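Local coordinates for protein beta-catenin homolog sys-1 (Caenorhabditis elegans, PDB 3C2G) that acts as a transcription coregulator in the Wnt signalling asymmetry pathway, binding the TCF factor POP-1 directly and activating or repressing target genes, at residues A[102-107]-A[113-118]; A[158-163]-A[194-199]; A[332-337]-A[369-374]. All blocks are in the same frame, centred on the assembly; numbering follows the deposited sequence.

The three contacts follow one another along the elongated, all-helical armadillo domain, each closing before the next opens. Contact 1 joins residues 102-107, on helix 98-103 and the turn that follows, to the start of helix 115-122; contact 2 pairs helices 154-164 and 189-198; contact 3 pairs helices 325-335 and 368-377. Contacts 1 and 2 are neighbours, with centres about 14 Å apart, and they touch: Arg116 reaches His163 and Phe105 meets Phe160, so helix 154-164 serves both. Contact 3 lies across the chain's centre, about 55 Å and 42 Å, centre to centre, from contacts 1 and 2. Such series of local helix contacts build the extended scaffold of a beta-catenin.

Contact 1: residues A[102-107]-A[113-118]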
# COMPACT_ATOMS: atom_id res chain seq x y z
N VAL A 102 -6.55 -32.37 -2.58
CA VAL A 102 -5.56 -31.59 -3.32
C VAL A 102 -4.84 -32.44 -4.36
O VAL A 102 -4.60 -31.97 -5.48
CB VAL A 102 -4.54 -30.92 -2.36
CG1 VAL A 102 -3.45 -30.16 -3.14
CG2 VAL A 102 -5.25 -29.99 -1.38
N GLN A 103 -4.49 -33.68 -4.00
CA GLN A 103 -3.75 -34.57 -4.91
C GLN A 103 -4.52 -34.92 -6.17
O GLN A 103 -3.91 -35.23 -7.19
CB GLN A 103 -3.30 -35.85 -4.20
CG GLN A 103 -2.11 -35.67 -3.25
CD GLN A 103 -1.89 -36.87 -2.31
OE1 GLN A 103 -2.69 -37.81 -2.29
NE2 GLN A 103 -0.82 -36.82 -1.52
N MSE A 104 -5.85 -34.86 -6.10
CA MSE A 104 -6.71 -35.09 -7.27
C MSE A 104 -6.47 -34.08 -8.37
O MSE A 104 -6.70 -34.35 -9.54
CB MSE A 104 -8.19 -35.07 -6.89
CG MSE A 104 -8.64 -36.23 -5.99
SE MSE A 104 -8.25 -38.02 -6.74
CE MSE A 104 -9.41 -37.94 -8.31
N PHE A 105 -6.01 -32.89 -7.98
CA PHE A 105 -5.79 -31.82 -8.93
C PHE A 105 -4.49 -31.96 -9.69
O PHE A 105 -4.30 -31.33 -10.74
CB PHE A 105 -5.85 -30.48 -8.22
CG PHE A 105 -7.23 -29.99 -7.96
CD1 PHE A 105 -7.90 -29.21 -8.91
CD2 PHE A 105 -7.88 -30.32 -6.77
CE1 PHE A 105 -9.18 -28.76 -8.66
CE2 PHE A 105 -9.17 -29.87 -6.53
CZ PHE A 105 -9.82 -29.09 -7.47
N CYS A 106 -3.59 -32.79 -9.17
CA CYS A 106 -2.31 -33.05 -9.79
C CYS A 106 -2.46 -33.69 -11.18
O CYS A 106 -3.15 -34.69 -11.32
CB CYS A 106 -1.46 -33.92 -8.89
SG CYS A 106 0.19 -34.19 -9.53
N PRO A 107 -1.81 -33.11 -12.20
CA PRO A 107 -2.00 -33.63 -13.55
C PRO A 107 -1.33 -35.00 -13.73
O PRO A 107 -0.22 -35.22 -13.24
CB PRO A 107 -1.35 -32.57 -14.44
CG PRO A 107 -0.34 -31.91 -13.57
CD PRO A 107 -0.87 -31.97 -12.17
N GLN A 113 -8.47 -34.96 -20.06
CA GLN A 113 -9.04 -36.04 -19.23
C GLN A 113 -8.62 -35.91 -17.76
O GLN A 113 -9.14 -36.61 -16.89
CB GLN A 113 -8.64 -37.41 -19.79
N ASP A 114 -7.69 -35.00 -17.50
CA ASP A 114 -7.26 -34.72 -16.13
C ASP A 114 -8.36 -34.07 -15.30
O ASP A 114 -9.15 -33.26 -15.80
CB ASP A 114 -6.02 -33.83 -16.14
CG ASP A 114 -4.74 -34.59 -16.47
OD1 ASP A 114 -4.71 -35.83 -16.32
OD2 ASP A 114 -3.75 -33.94 -16.86
N PHE A 115 -8.39 -34.43 -14.02
CA PHE A 115 -9.36 -33.90 -13.07
C PHE A 115 -9.44 -32.36 -13.10
O PHE A 115 -10.53 -31.80 -13.15
CB PHE A 115 -9.02 -34.39 -11.66
CG PHE A 115 -9.99 -33.95 -10.60
CD1 PHE A 115 -11.20 -34.62 -10.42
CD2 PHE A 115 -9.69 -32.87 -9.77
CE1 PHE A 115 -12.10 -34.22 -9.44
CE2 PHE A 115 -10.57 -32.46 -8.79
CZ PHE A 115 -11.78 -33.13 -8.61
N ARG A 116 -8.29 -31.70 -13.10
CA ARG A 116 -8.25 -30.24 -13.07
C ARG A 116 -8.92 -29.61 -14.30
O ARG A 116 -9.56 -28.58 -14.19
CB ARG A 116 -6.82 -29.72 -12.88
CG ARG A 116 -5.86 -29.98 -14.05
CD ARG A 116 -4.49 -29.41 -13.71
NE ARG A 116 -3.58 -29.40 -14.85
CZ ARG A 116 -2.32 -28.98 -14.81
NH1 ARG A 116 -1.79 -28.52 -13.69
NH2 ARG A 116 -1.58 -29.02 -15.91
N GLU A 117 -8.79 -30.26 -15.45
CA GLU A 117 -9.36 -29.74 -16.70
C GLU A 117 -10.87 -29.98 -16.75
O GLU A 117 -11.62 -29.12 -17.19
CB GLU A 117 -8.65 -30.31 -17.94
CG GLU A 117 -7.14 -30.03 -17.94
CD GLU A 117 -6.51 -29.91 -19.34
OE1 GLU A 117 -5.26 -29.96 -19.43
OE2 GLU A 117 -7.26 -29.76 -20.33
N LEU A 118 -11.31 -31.13 -16.28
CA LEU A 118 -12.74 -31.37 -16.15
C LEU A 118 -13.37 -30.32 -15.21
O LEU A 118 -14.41 -29.75 -15.54
CB LEU A 118 -13.03 -32.78 -15.63
CG LEU A 118 -12.68 -33.99 -16.50
CD1 LEU A 118 -12.95 -35.27 -15.73
CD2 LEU A 118 -13.45 -34.01 -17.83
O HOH W 1 -5.54 -33.12 -12.52
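Phe105 and Phe115 form a T-shaped pair where the armadillo domain turns from helix 98-103 into helix 115-122. The edge of Phe115 points at the face of Phe105: the ring centroids are 5.0 Å apart, the planes stand at 86°, and Phe115 CE2 lies 3.6 Å above the Phe105 plane, over its centre. With CG anti to the backbone N (chi1 -177°), Phe115 reaches across from the first turn of its helix. Selenomethionine Met104 covers one face of the same ring in a CH-pi contact, CB being 4.1 Å from the centroid of the Phe115 ring and 19° off the normal. Farther along, Pro107 sits over one face of the Arg116 guanidinium, its CB 3.7 Å above the plane and over its centre. The arginine chain runs extended from CG to NE past the carbonyl of Phe105, and NH1 is hydrogen-bonded to His163 O, beyond the two segments, while Phe166 adds a cation-pi contact. Asp114, at the N-cap position, makes no capping bond; its OD1 instead takes a hydrogen bond from Glu109 N in the connecting loop, and its OD2 packs against Pro107. A water joins the two backbones: it accepts from Arg116 N at 3.1 Å and gives a weak bond to Phe105 O, with water and oxygen 2.8 Å apart.

Contact 2: residues A[158-163]-A[194-199]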
# COMPACT_ATOMS: atom_id res chain seq x y z
N THR A 158 0.92 -24.45 -1.25
CA THR A 158 1.89 -24.38 -2.35
C THR A 158 1.65 -25.42 -3.45
O THR A 158 1.71 -25.09 -4.64
CB THR A 158 3.34 -24.50 -1.81
OG1 THR A 158 3.64 -23.34 -1.01
CG2 THR A 158 4.36 -24.61 -2.93
N GLU A 159 1.39 -26.67 -3.06
CA GLU A 159 1.09 -27.74 -4.02
C GLU A 159 -0.14 -27.42 -4.85
O GLU A 159 -0.12 -27.51 -6.08
CB GLU A 159 0.85 -29.07 -3.30
CG GLU A 159 2.10 -29.78 -2.82
CD GLU A 159 1.82 -31.22 -2.36
OE1 GLU A 159 2.69 -31.78 -1.65
OE2 GLU A 159 0.75 -31.79 -2.71
N PHE A 160 -1.22 -27.03 -4.16
CA PHE A 160 -2.49 -26.74 -4.81
C PHE A 160 -2.32 -25.58 -5.78
O PHE A 160 -2.78 -25.66 -6.93
CB PHE A 160 -3.59 -26.45 -3.78
CG PHE A 160 -4.96 -26.33 -4.38
CD1 PHE A 160 -5.43 -27.30 -5.26
CD2 PHE A 160 -5.77 -25.25 -4.06
CE1 PHE A 160 -6.70 -27.19 -5.82
CE2 PHE A 160 -7.04 -25.13 -4.62
CZ PHE A 160 -7.51 -26.10 -5.51
N ALA A 161 -1.63 -24.53 -5.33
CA ALA A 161 -1.30 -23.39 -6.19
C ALA A 161 -0.61 -23.83 -7.48
O ALA A 161 -1.00 -23.40 -8.56
CB ALA A 161 -0.45 -22.38 -5.44
N GLN A 162 0.40 -24.69 -7.37
CA GLN A 162 1.10 -25.19 -8.56
C GLN A 162 0.17 -25.93 -9.53
O GLN A 162 0.23 -25.69 -10.74
CB GLN A 162 2.29 -26.06 -8.17
CG GLN A 162 3.20 -26.41 -9.35
CD GLN A 162 4.46 -27.19 -8.94
OE1 GLN A 162 5.03 -26.95 -7.86
NE2 GLN A 162 4.90 -28.11 -9.80
N HIS A 163 -0.69 -26.80 -9.01
CA HIS A 163 -1.67 -27.54 -9.82
C HIS A 163 -2.59 -26.64 -10.64
O HIS A 163 -3.05 -27.01 -11.72
CB HIS A 163 -2.52 -28.47 -8.95
CG HIS A 163 -1.73 -29.51 -8.20
ND1 HIS A 163 -2.15 -30.02 -6.99
CD2 HIS A 163 -0.56 -30.12 -8.49
CE1 HIS A 163 -1.26 -30.91 -6.57
NE2 HIS A 163 -0.29 -30.98 -7.46
N PHE A 194 -7.57 -15.86 -8.49
CA PHE A 194 -6.53 -14.96 -9.00
C PHE A 194 -5.58 -14.53 -7.88
O PHE A 194 -4.37 -14.65 -8.02
CB PHE A 194 -7.12 -13.73 -9.69
CG PHE A 194 -7.33 -13.91 -11.15
CD1 PHE A 194 -6.26 -14.22 -11.99
CD2 PHE A 194 -8.59 -13.77 -11.71
CE1 PHE A 194 -6.43 -14.40 -13.36
CE2 PHE A 194 -8.78 -13.95 -13.09
CZ PHE A 194 -7.69 -14.27 -13.91
N ARG A 195 -6.13 -14.08 -6.77
CA ARG A 195 -5.30 -13.69 -5.66
C ARG A 195 -4.37 -14.83 -5.26
O ARG A 195 -3.19 -14.62 -5.01
CB ARG A 195 -6.16 -13.26 -4.47
CG ARG A 195 -5.37 -12.81 -3.26
CD ARG A 195 -6.30 -12.40 -2.12
NE ARG A 195 -5.55 -11.86 -0.99
CZ ARG A 195 -5.27 -10.57 -0.82
NH1 ARG A 195 -5.68 -9.67 -1.71
NH2 ARG A 195 -4.59 -10.17 0.24
N PHE A 196 -4.91 -16.04 -5.25
CA PHE A 196 -4.23 -17.21 -4.74
C PHE A 196 -3.08 -17.67 -5.64
O PHE A 196 -2.01 -17.99 -5.14
CB PHE A 196 -5.25 -18.34 -4.52
CG PHE A 196 -4.66 -19.63 -4.03
CD1 PHE A 196 -4.21 -19.77 -2.72
CD2 PHE A 196 -4.56 -20.72 -4.90
CE1 PHE A 196 -3.65 -20.97 -2.27
CE2 PHE A 196 -4.01 -21.94 -4.45
CZ PHE A 196 -3.56 -22.05 -3.14
N ILE A 197 -3.28 -17.69 -6.95
CA ILE A 197 -2.25 -18.16 -7.87
C ILE A 197 -1.17 -17.10 -8.12
O ILE A 197 -0.05 -17.42 -8.51
CB ILE A 197 -2.82 -18.66 -9.23
CG1 ILE A 197 -3.49 -17.53 -10.00
CG2 ILE A 197 -3.78 -19.84 -9.03
CD1 ILE A 197 -3.94 -17.93 -11.39
N ILE A 198 -1.54 -15.84 -7.92
CA ILE A 198 -0.66 -14.70 -8.15
C ILE A 198 0.28 -14.52 -6.97
O ILE A 198 1.40 -14.05 -7.12
CB ILE A 198 -1.49 -13.42 -8.36
CG1 ILE A 198 -1.93 -13.32 -9.82
CG2 ILE A 198 -0.74 -12.18 -7.95
CD1 ILE A 198 -3.09 -12.35 -10.03
N SER A 199 -0.17 -14.92 -5.78
CA SER A 199 0.57 -14.66 -4.56
C SER A 199 2.00 -15.18 -4.62
O SER A 199 2.23 -16.38 -4.80
CB SER A 199 -0.17 -15.26 -3.36
OG SER A 199 0.51 -14.94 -2.16
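Within the armadillo domain this is a helix-to-helix contact, between helix 154-164 and the last turns of helix 189-198, with helix 167-174 between them in sequence. The join is local, burying 169 Å² in all, and one ring carries it. Phe196 has CG anti to its backbone nitrogen (chi1 178°), which directs the ring toward the other helix, where it meets Ala161. The small methyl side chain of Ala161 is consistent with the ring's close approach to the backbone: Phe196 CE2 is 3.5 Å from Ala161 CA and 3.7 Å from Ala161 CB. The nearest CA atoms of the two segments, those of Ala161 and Ile197, are 5.6 Å apart, which agrees with this. Arg157 and Leu164, one turn before and after in helix 154-164, also touch Phe196. Phe160 flanks the ring as an oblique partner, its plane inclined 43° to that of Phe196 and the centroids 5.9 Å apart. Phe160 also meets Phe105 edge-to-face and thereby links this helix pair to the preceding part of the domain. The two rings come nearest at Phe160 CD2 and Phe196 CE2, 3.8 Å apart.

Contact 3: residues A[332-337]-A[369-374]; sequences LIEIHP and IFLLHT
Two donors from a single residue grip Phe370 O: Thr374 N at 3.1 Å, the usual helical bond, and Thr374 OG1 at 3.2 Å. The hydroxyl approaches from above the carbonyl plane, 41° out of it, with a C=O...O angle of 134°. Both bonds stay inside helix 368-377, and their residues bracket Leu371, the side chain that reaches helix 325-335. No hydrogen bond crosses between the segments; the contact is apolar and rests on the two methyl groups of this leucine. With CG anti to the backbone N (chi1 179°), Leu371 extends toward the other helix and its fork divides there. CD2 meets the CG2 branch of Ile333 at 4.0 Å, the two side chains crossing at about a right angle. CD1 lies against the aliphatic base of Glu334, 3.8 Å from Glu334 CB and equally far from Glu334 CG, while the extended glutamate chain carries its carboxylate beyond these carbons. The nearest CA atoms, those of Glu334 and Leu371, are 6.9 Å apart, and 127 Å² is buried in total. Other faces of these armadillo-domain helices pack elsewhere: Leu332 and His336 touch helix 298-311, Leu372 touches helix 388-409, and Ile369 touches both helix 388-409 and helix 425-432. The chemistry therefore implies that these two segments meet through van der Waals contact, with no hydrogen bond between them, graded from the buried Ile333 side to the exposed Glu334 side, where methylene carbons meet the leucine and the charged group lies outside the apolar contact.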
# COMPACT_ATOMS: atom_id res chain seq x y z
N LEU A 332 -11.99 16.03 -2.15
CA LEU A 332 -12.19 14.81 -1.37
C LEU A 332 -11.44 14.83 -0.05
O LEU A 332 -12.02 14.54 0.99
CB LEU A 332 -11.77 13.58 -2.20
CG LEU A 332 -12.18 12.25 -1.57
CD1 LEU A 332 -13.71 12.12 -1.59
CD2 LEU A 332 -11.52 11.07 -2.29
N ILE A 333 -10.15 15.16 -0.08
CA ILE A 333 -9.33 15.23 1.12
C ILE A 333 -9.88 16.27 2.11
O ILE A 333 -9.88 16.06 3.33
CB ILE A 333 -7.86 15.53 0.75
CG1 ILE A 333 -7.22 14.32 0.08
CG2 ILE A 333 -7.04 15.93 1.95
CD1 ILE A 333 -6.10 14.69 -0.88
N GLU A 334 -10.36 17.38 1.57
CA GLU A 334 -10.95 18.46 2.36
C GLU A 334 -12.19 18.05 3.18
O GLU A 334 -12.30 18.44 4.34
CB GLU A 334 -11.29 19.64 1.44
CG GLU A 334 -11.63 20.94 2.16
CD GLU A 334 -11.97 22.07 1.19
OE1 GLU A 334 -12.38 21.78 0.04
OE2 GLU A 334 -11.84 23.25 1.57
N ILE A 335 -13.10 17.27 2.59
CA ILE A 335 -14.37 16.95 3.27
C ILE A 335 -14.52 15.52 3.82
O ILE A 335 -15.34 15.30 4.72
CB ILE A 335 -15.66 17.36 2.45
CG1 ILE A 335 -16.27 16.18 1.66
CG2 ILE A 335 -15.44 18.64 1.62
CD1 ILE A 335 -15.68 15.90 0.29
N HIS A 336 -13.76 14.56 3.31
CA HIS A 336 -13.95 13.17 3.74
C HIS A 336 -13.48 12.94 5.17
O HIS A 336 -12.31 13.15 5.48
CB HIS A 336 -13.29 12.16 2.81
CG HIS A 336 -13.85 10.79 2.96
ND1 HIS A 336 -14.84 10.29 2.13
CD2 HIS A 336 -13.60 9.82 3.87
CE1 HIS A 336 -15.16 9.07 2.51
NE2 HIS A 336 -14.42 8.76 3.56
N PRO A 337 -14.40 12.49 6.04
CA PRO A 337 -14.10 12.47 7.47
C PRO A 337 -13.18 11.35 7.98
O PRO A 337 -12.82 11.36 9.16
CB PRO A 337 -15.49 12.36 8.11
CG PRO A 337 -16.34 11.70 7.08
CD PRO A 337 -15.76 12.00 5.73
N ILE A 369 -2.00 24.42 -0.92
CA ILE A 369 -1.21 24.83 0.24
C ILE A 369 -2.10 25.21 1.42
O ILE A 369 -1.87 24.77 2.55
CB ILE A 369 -0.16 25.94 -0.09
CG1 ILE A 369 0.84 25.40 -1.11
CG2 ILE A 369 0.58 26.36 1.17
CD1 ILE A 369 1.55 26.46 -1.93
N PHE A 370 -3.14 25.98 1.16
CA PHE A 370 -4.13 26.26 2.19
C PHE A 370 -4.65 24.96 2.82
O PHE A 370 -4.80 24.86 4.04
CB PHE A 370 -5.29 27.05 1.60
CG PHE A 370 -5.75 28.17 2.46
CD1 PHE A 370 -5.41 29.49 2.13
CD2 PHE A 370 -6.51 27.93 3.61
CE1 PHE A 370 -5.83 30.55 2.93
CE2 PHE A 370 -6.93 28.98 4.42
CZ PHE A 370 -6.59 30.30 4.07
N LEU A 371 -4.94 23.96 1.99
CA LEU A 371 -5.52 22.72 2.46
C LEU A 371 -4.58 21.95 3.37
O LEU A 371 -5.03 21.39 4.38
CB LEU A 371 -5.96 21.84 1.29
CG LEU A 371 -6.56 20.48 1.66
CD1 LEU A 371 -7.82 20.66 2.48
CD2 LEU A 371 -6.84 19.67 0.43
N LEU A 372 -3.30 21.92 3.03
CA LEU A 372 -2.29 21.35 3.92
C LEU A 372 -2.34 21.98 5.31
O LEU A 372 -2.21 21.28 6.31
CB LEU A 372 -0.88 21.53 3.36
CG LEU A 372 -0.61 21.03 1.95
CD1 LEU A 372 0.80 21.43 1.55
CD2 LEU A 372 -0.83 19.53 1.84
N HIS A 373 -2.51 23.29 5.36
CA HIS A 373 -2.58 24.01 6.62
C HIS A 373 -3.79 23.56 7.44
O HIS A 373 -3.69 23.36 8.64
CB HIS A 373 -2.61 25.53 6.38
CG HIS A 373 -2.68 26.33 7.64
ND1 HIS A 373 -3.87 26.63 8.27
CD2 HIS A 373 -1.70 26.87 8.40
CE1 HIS A 373 -3.62 27.33 9.36
NE2 HIS A 373 -2.31 27.49 9.46
N THR A 374 -4.92 23.39 6.77
CA THR A 374 -6.14 22.95 7.41
C THR A 374 -6.04 21.50 7.93
O THR A 374 -6.51 21.20 9.02
CB THR A 374 -7.32 23.09 6.43
OG1 THR A 374 -7.37 24.43 5.94
CG2 THR A 374 -8.66 22.73 7.09